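Local coordinates for uncharacterized protein (Vibrio parahaemolyticus M0605, PDB 3X0T), which is the PirA component of a plasmid-encoded Vibrio toxin, a jelly-roll protein probably acting in a pore-forming toxin and possibly recognising sugars, at residues E25-R39 and Q83-V95. Residues are numbered along the deposited sequence; the frame is centred on the assembly and turned at random.
With NO3 (nitrate ion), chain C.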
loop_
_atom_site.group_PDB
_atom_site.type_symbol
_atom_site.label_atom_id
_atom_site.label_comp_id
_atom_site.label_asym_id
_atom_site.label_seq_id
_atom_site.Cartn_x
_atom_site.Cartn_y
_atom_site.Cartn_z
ATOM N N GLU A 25 -6.538 1.890 -4.367
ATOM C CA GLU A 25 -5.168 2.455 -4.363
ATOM C C GLU A 25 -4.972 3.293 -3.145
ATOM O O GLU A 25 -5.711 4.257 -2.925
ATOM C CB GLU A 25 -4.862 3.400 -5.516
ATOM C CG GLU A 25 -4.852 2.677 -6.776
ATOM C CD GLU A 25 -4.435 3.577 -7.921
ATOM O OE1 GLU A 25 -4.954 4.729 -8.032
ATOM O OE2 GLU A 25 -3.776 3.105 -8.745
ATOM N N VAL A 26 -3.984 2.974 -2.313
ATOM C CA VAL A 26 -3.761 3.717 -1.069
ATOM C C VAL A 26 -2.485 4.544 -1.077
ATOM O O VAL A 26 -2.294 5.389 -0.231
ATOM C CB VAL A 26 -3.840 2.818 0.168
ATOM C CG1 VAL A 26 -5.212 2.121 0.212
ATOM C CG2 VAL A 26 -2.705 1.804 0.215
ATOM N N ASP A 27 -1.590 4.318 -2.076
ATOM C CA ASP A 27 -0.456 5.176 -2.269
ATOM C C ASP A 27 -0.044 5.024 -3.721
ATOM O O ASP A 27 -0.310 3.960 -4.313
ATOM C CB ASP A 27 0.733 4.837 -1.374
ATOM C CG ASP A 27 1.726 5.942 -1.104
ATOM O OD1 ASP A 27 1.538 7.035 -1.677
ATOM O OD2 ASP A 27 2.693 5.693 -0.356
ATOM N N SER A 28 0.635 6.021 -4.281
ATOM C CA SER A 28 1.122 5.953 -5.630
ATOM C C SER A 28 2.209 6.944 -5.868
ATOM O O SER A 28 2.206 8.029 -5.252
ATOM C CB SER A 28 0.085 6.000 -6.667
ATOM O OG SER A 28 -0.328 7.310 -6.717
ATOM N N LYS A 29 3.110 6.630 -6.758
ATOM C CA LYS A 29 4.197 7.507 -7.078
ATOM C C LYS A 29 4.637 7.309 -8.493
ATOM O O LYS A 29 4.966 6.135 -8.893
ATOM C CB LYS A 29 5.395 7.365 -6.137
ATOM C CG LYS A 29 6.553 8.296 -6.518
ATOM C CD LYS A 29 7.504 8.793 -5.537
ATOM C CE LYS A 29 8.454 7.696 -5.155
ATOM N NZ LYS A 29 9.436 8.101 -4.074
ATOM N N HIS A 30 4.743 8.394 -9.258
ATOM C CA HIS A 30 5.186 8.338 -10.635
ATOM C C HIS A 30 6.369 9.240 -10.771
ATOM O O HIS A 30 6.276 10.448 -10.485
ATOM C CB HIS A 30 4.042 8.821 -11.553
ATOM C CG HIS A 30 2.802 8.047 -11.355
ATOM N ND1 HIS A 30 2.627 6.785 -11.843
ATOM C CD2 HIS A 30 1.694 8.345 -10.620
ATOM C CE1 HIS A 30 1.439 6.366 -11.411
ATOM N NE2 HIS A 30 0.852 7.274 -10.665
ATOM N N THR A 31 7.488 8.660 -11.161
ATOM C CA THR A 31 8.785 9.361 -11.295
ATOM C C THR A 31 9.359 8.905 -12.640
ATOM O O THR A 31 10.242 8.038 -12.694
ATOM C CB THR A 31 9.704 9.010 -10.109
ATOM O OG1 THR A 31 9.744 7.602 -9.857
ATOM C CG2 THR A 31 9.294 9.661 -8.829
ATOM N N PRO A 32 8.830 9.447 -13.750
ATOM C CA PRO A 32 9.088 8.850 -15.053
ATOM C C PRO A 32 10.450 9.235 -15.636
ATOM O O PRO A 32 10.884 8.612 -16.606
ATOM C CB PRO A 32 7.954 9.437 -15.942
ATOM C CG PRO A 32 7.673 10.765 -15.269
ATOM C CD PRO A 32 7.744 10.482 -13.782
ATOM N N ILE A 33 11.136 10.220 -15.039
ATOM C CA ILE A 33 12.444 10.650 -15.580
ATOM C C ILE A 33 13.520 9.923 -14.864
ATOM O O ILE A 33 14.302 9.198 -15.500
ATOM C CB ILE A 33 12.593 12.178 -15.479
ATOM C CG1 ILE A 33 11.477 12.882 -16.199
ATOM C CG2 ILE A 33 14.014 12.504 -16.030
ATOM C CD1 ILE A 33 11.485 14.426 -16.003
ATOM N N ILE A 34 13.594 10.049 -13.557
ATOM C CA ILE A 34 14.572 9.412 -12.720
ATOM C C ILE A 34 13.826 8.579 -11.706
ATOM O O ILE A 34 13.029 9.088 -10.914
ATOM C CB ILE A 34 15.492 10.436 -12.008
ATOM C CG1 ILE A 34 16.101 11.442 -12.980
ATOM C CG2 ILE A 34 16.515 9.728 -11.124
ATOM C CD1 ILE A 34 17.040 10.826 -13.995
ATOM N N PRO A 35 14.035 7.249 -11.678
ATOM C CA PRO A 35 13.288 6.394 -10.752
ATOM C C PRO A 35 13.625 6.639 -9.331
ATOM O O PRO A 35 14.747 7.084 -9.002
ATOM C CB PRO A 35 13.641 4.993 -11.226
ATOM C CG PRO A 35 14.988 5.151 -11.779
ATOM C CD PRO A 35 15.009 6.485 -12.502
ATOM N N GLU A 36 12.746 6.267 -8.410
ATOM C CA GLU A 36 12.942 6.495 -6.975
ATOM C C GLU A 36 12.469 5.296 -6.184
ATOM O O GLU A 36 11.518 4.593 -6.577
ATOM C CB GLU A 36 12.142 7.699 -6.491
ATOM C CG GLU A 36 12.534 8.994 -7.061
ATOM C CD GLU A 36 11.841 10.235 -6.424
ATOM O OE1 GLU A 36 11.117 10.059 -5.341
ATOM O OE2 GLU A 36 11.896 11.340 -7.036
ATOM N N VAL A 37 13.095 5.056 -5.050
ATOM C CA VAL A 37 12.579 4.150 -4.016
ATOM C C VAL A 37 11.249 4.707 -3.496
ATOM O O VAL A 37 11.083 5.915 -3.483
ATOM C CB VAL A 37 13.713 4.022 -2.963
ATOM C CG1 VAL A 37 13.265 3.165 -1.807
ATOM C CG2 VAL A 37 14.963 3.458 -3.619
ATOM N N GLY A 38 10.357 3.854 -3.062
ATOM C CA GLY A 38 9.046 4.223 -2.600
ATOM C C GLY A 38 8.895 4.518 -1.132
ATOM O O GLY A 38 9.789 5.094 -0.515
ATOM N N ARG A 39 7.795 4.098 -0.572
ATOM C CA ARG A 39 7.402 4.452 0.808
ATOM C C ARG A 39 6.761 3.238 1.426
ATOM O O ARG A 39 5.918 2.606 0.830
ATOM C CB ARG A 39 6.376 5.653 0.721
ATOM C CG ARG A 39 5.722 6.028 2.027
ATOM C CD ARG A 39 5.233 7.449 2.038
ATOM N NE ARG A 39 4.266 7.715 0.945
ATOM C CZ ARG A 39 3.905 8.944 0.612
ATOM N NH1 ARG A 39 3.058 9.119 -0.378
ATOM N NH2 ARG A 39 4.430 10.027 1.249
ATOM N N GLN A 83 7.000 -3.190 4.087
ATOM C CA GLN A 83 8.228 -2.425 3.815
ATOM C C GLN A 83 8.391 -2.269 2.292
ATOM O O GLN A 83 8.271 -3.242 1.556
ATOM C CB GLN A 83 9.398 -3.240 4.440
ATOM C CG GLN A 83 10.762 -2.589 4.221
ATOM C CD GLN A 83 10.946 -1.259 5.009
ATOM O OE1 GLN A 83 10.258 -0.957 5.986
ATOM N NE2 GLN A 83 11.926 -0.494 4.537
ATOM N N ARG A 84 8.758 -1.070 1.874
ATOM C CA ARG A 84 8.948 -0.859 0.454
ATOM C C ARG A 84 10.073 -1.728 -0.079
ATOM O O ARG A 84 11.025 -2.020 0.649
ATOM C CB ARG A 84 9.303 0.588 0.207
ATOM C CG ARG A 84 10.661 0.938 0.787
ATOM C CD ARG A 84 10.924 2.393 0.584
ATOM N NE ARG A 84 12.238 2.753 1.160
ATOM C CZ ARG A 84 12.614 3.993 1.487
ATOM N NH1 ARG A 84 11.778 4.961 1.342
ATOM N NH2 ARG A 84 13.861 4.248 1.940
ATOM N N PRO A 85 10.060 -2.151 -1.354
ATOM C CA PRO A 85 11.247 -2.789 -1.943
ATOM C C PRO A 85 12.449 -1.887 -1.825
ATOM O O PRO A 85 12.359 -0.665 -1.862
ATOM C CB PRO A 85 10.826 -2.999 -3.408
ATOM C CG PRO A 85 9.309 -3.056 -3.359
ATOM C CD PRO A 85 8.950 -2.003 -2.324
ATOM N N ASP A 86 13.650 -2.461 -1.768
ATOM C CA ASP A 86 14.849 -1.609 -1.698
ATOM C C ASP A 86 15.207 -0.988 -3.057
ATOM O O ASP A 86 15.966 0.024 -3.068
ATOM C CB ASP A 86 16.071 -2.507 -1.317
ATOM C CG ASP A 86 16.077 -3.036 0.064
ATOM O OD1 ASP A 86 15.432 -2.439 0.978
ATOM O OD2 ASP A 86 16.803 -4.044 0.299
ATOM N N ASN A 87 14.632 -1.416 -4.165
ATOM C CA ASN A 87 14.990 -0.925 -5.496
ATOM C C ASN A 87 14.001 0.225 -5.898
ATOM O O ASN A 87 12.914 0.384 -5.344
ATOM C CB ASN A 87 15.112 -2.044 -6.565
ATOM C CG ASN A 87 13.850 -2.941 -6.641
ATOM O OD1 ASN A 87 13.437 -3.568 -5.632
ATOM N ND2 ASN A 87 13.403 -3.117 -7.914
ATOM N N ALA A 88 14.424 0.991 -6.920
ATOM C CA ALA A 88 13.785 2.208 -7.382
ATOM C C ALA A 88 12.926 1.917 -8.610
ATOM O O ALA A 88 13.293 1.046 -9.444
ATOM C CB ALA A 88 14.872 3.241 -7.718
ATOM N N PHE A 89 11.817 2.644 -8.762
ATOM C CA PHE A 89 10.875 2.417 -9.824
ATOM C C PHE A 89 10.536 3.672 -10.540
ATOM O O PHE A 89 10.596 4.792 -9.974
ATOM C CB PHE A 89 9.567 1.823 -9.256
ATOM C CG PHE A 89 9.769 0.531 -8.493
ATOM C CD1 PHE A 89 10.138 -0.637 -9.235
ATOM C CD2 PHE A 89 9.590 0.441 -7.126
ATOM C CE1 PHE A 89 10.272 -1.846 -8.506
ATOM C CE2 PHE A 89 9.719 -0.766 -6.454
ATOM C CZ PHE A 89 10.048 -1.896 -7.139
ATOM N N TYR A 90 10.051 3.571 -11.778
ATOM C CA TYR A 90 9.448 4.668 -12.518
ATOM C C TYR A 90 8.009 4.897 -12.111
ATOM O O TYR A 90 7.539 6.039 -12.107
ATOM C CB TYR A 90 9.531 4.369 -14.008
ATOM C CG TYR A 90 10.942 4.423 -14.534
ATOM C CD1 TYR A 90 11.544 5.638 -14.884
ATOM C CD2 TYR A 90 11.707 3.272 -14.662
ATOM C CE1 TYR A 90 12.847 5.727 -15.337
ATOM C CE2 TYR A 90 13.024 3.353 -15.130
ATOM C CZ TYR A 90 13.572 4.562 -15.466
ATOM O OH TYR A 90 14.887 4.673 -15.889
ATOM N N HIS A 91 7.290 3.833 -11.791
ATOM C CA HIS A 91 5.903 3.847 -11.343
ATOM C C HIS A 91 5.754 2.863 -10.231
ATOM O O HIS A 91 6.266 1.738 -10.349
ATOM C CB HIS A 91 4.914 3.534 -12.471
ATOM C CG HIS A 91 5.024 4.481 -13.618
ATOM N ND1 HIS A 91 4.470 5.750 -13.597
ATOM C CD2 HIS A 91 5.776 4.391 -14.762
ATOM C CE1 HIS A 91 4.846 6.380 -14.689
ATOM N NE2 HIS A 91 5.658 5.601 -15.394
ATOM N N GLN A 92 5.005 3.203 -9.193
ATOM C CA GLN A 92 4.754 2.273 -8.098
ATOM C C GLN A 92 3.465 2.667 -7.418
ATOM O O GLN A 92 3.054 3.836 -7.446
ATOM C CB GLN A 92 5.965 2.168 -7.158
ATOM C CG GLN A 92 6.315 3.516 -6.462
ATOM C CD GLN A 92 7.693 3.463 -5.972
ATOM O OE1 GLN A 92 8.022 2.652 -5.048
ATOM N NE2 GLN A 92 8.595 4.263 -6.491
ATOM N N ARG A 93 2.853 1.681 -6.754
ATOM C CA ARG A 93 1.649 1.960 -5.996
ATOM C C ARG A 93 1.475 0.888 -4.936
ATOM O O ARG A 93 2.076 -0.201 -5.044
ATOM C CB ARG A 93 0.408 2.024 -6.904
ATOM C CG ARG A 93 -0.015 0.723 -7.568
ATOM C CD ARG A 93 -1.308 0.864 -8.282
ATOM N NE ARG A 93 -1.691 -0.403 -8.883
ATOM C CZ ARG A 93 -2.911 -0.637 -9.387
ATOM N NH1 ARG A 93 -3.797 0.328 -9.443
ATOM N NH2 ARG A 93 -3.198 -1.886 -9.751
ATOM N N ILE A 94 0.634 1.154 -3.978
ATOM C CA ILE A 94 0.190 0.186 -3.002
ATOM C C ILE A 94 -1.307 0.058 -3.172
ATOM O O ILE A 94 -2.022 1.087 -3.164
ATOM C CB ILE A 94 0.577 0.586 -1.542
ATOM C CG1 ILE A 94 2.091 0.697 -1.405
ATOM C CG2 ILE A 94 0.002 -0.411 -0.576
ATOM C CD1 ILE A 94 2.563 1.244 -0.097
ATOM N N VAL A 95 -1.792 -1.163 -3.295
ATOM C CA VAL A 95 -3.220 -1.411 -3.388
ATOM C C VAL A 95 -3.652 -2.345 -2.248
ATOM O O VAL A 95 -2.869 -3.160 -1.779
ATOM C CB VAL A 95 -3.636 -2.014 -4.758
ATOM C CG1 VAL A 95 -3.435 -1.021 -5.875
ATOM C CG2 VAL A 95 -2.967 -3.325 -5.039
HETATM N N NO3 C . 15.071 7.523 -4.252
HETATM O O1 NO3 C . 16.120 8.293 -3.677
HETATM O O2 NO3 C . 15.788 6.443 -4.602
HETATM O O3 NO3 C . 13.779 8.024 -4.364
HETATM O O HOH W 1 7.813 5.738 -8.782
HETATM O O HOH W 2 16.277 7.167 -15.878
HETATM O O HOH W 3 10.818 1.021 -3.496
#
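Gln92 meets the loop 31-39 because its CG sits between the backbone N and the carbonyl carbon (chi1 62°) and the chain then runs extended, carrying the amide away from its strand. There NE2 donates to Glu36 O (2.9 Å), which also accepts from Phe89 N on the opposite face of its carbonyl plane. A water also joins NE2 to Lys29 O and Thr31 OG1, while OE1 is held by Tyr55 of the next strand, so a buried amide that can both give and accept suits this place. Arg93 takes the same first torsion (chi1 67°) on the other face of the sheet; its straight chain brings NH1 to Glu25 OE2 at 2.9 Å in one of the two conformers of Glu25, a salt bridge lying in the guanidinium plane but meeting the carboxylate on its anti side, somewhat out of plane. Val95 CG1 lies over that guanidinium. On the same face His30 and His91 come rim to rim, joined ND1 to ND1 at 2.7 Å; this bond needs one nitrogen protonated and the other bare. Farther along, the compact ring of Pro35 lies on the flat face of Tyr90, CB 4.0 Å from the ring centroid in a CH-pi contact. Arg84, its extended chain reaching across to the other loop, gives NH1 to Gly38 O (2.7 Å) in the conformer described, with Val37 CG1 over one face of its guanidinium, toward the rim. Lys29 NZ makes a salt bridge to Glu36 OE1 and a hydrogen bond to Val37 O. Strands 25-30 and 91-95 pair antiparallel, and Ile94 O takes a bond from Val26 N and a weak one from Asp27 N: a classic beta bulge at the edge of one four-stranded sheet of the jelly-roll sandwich.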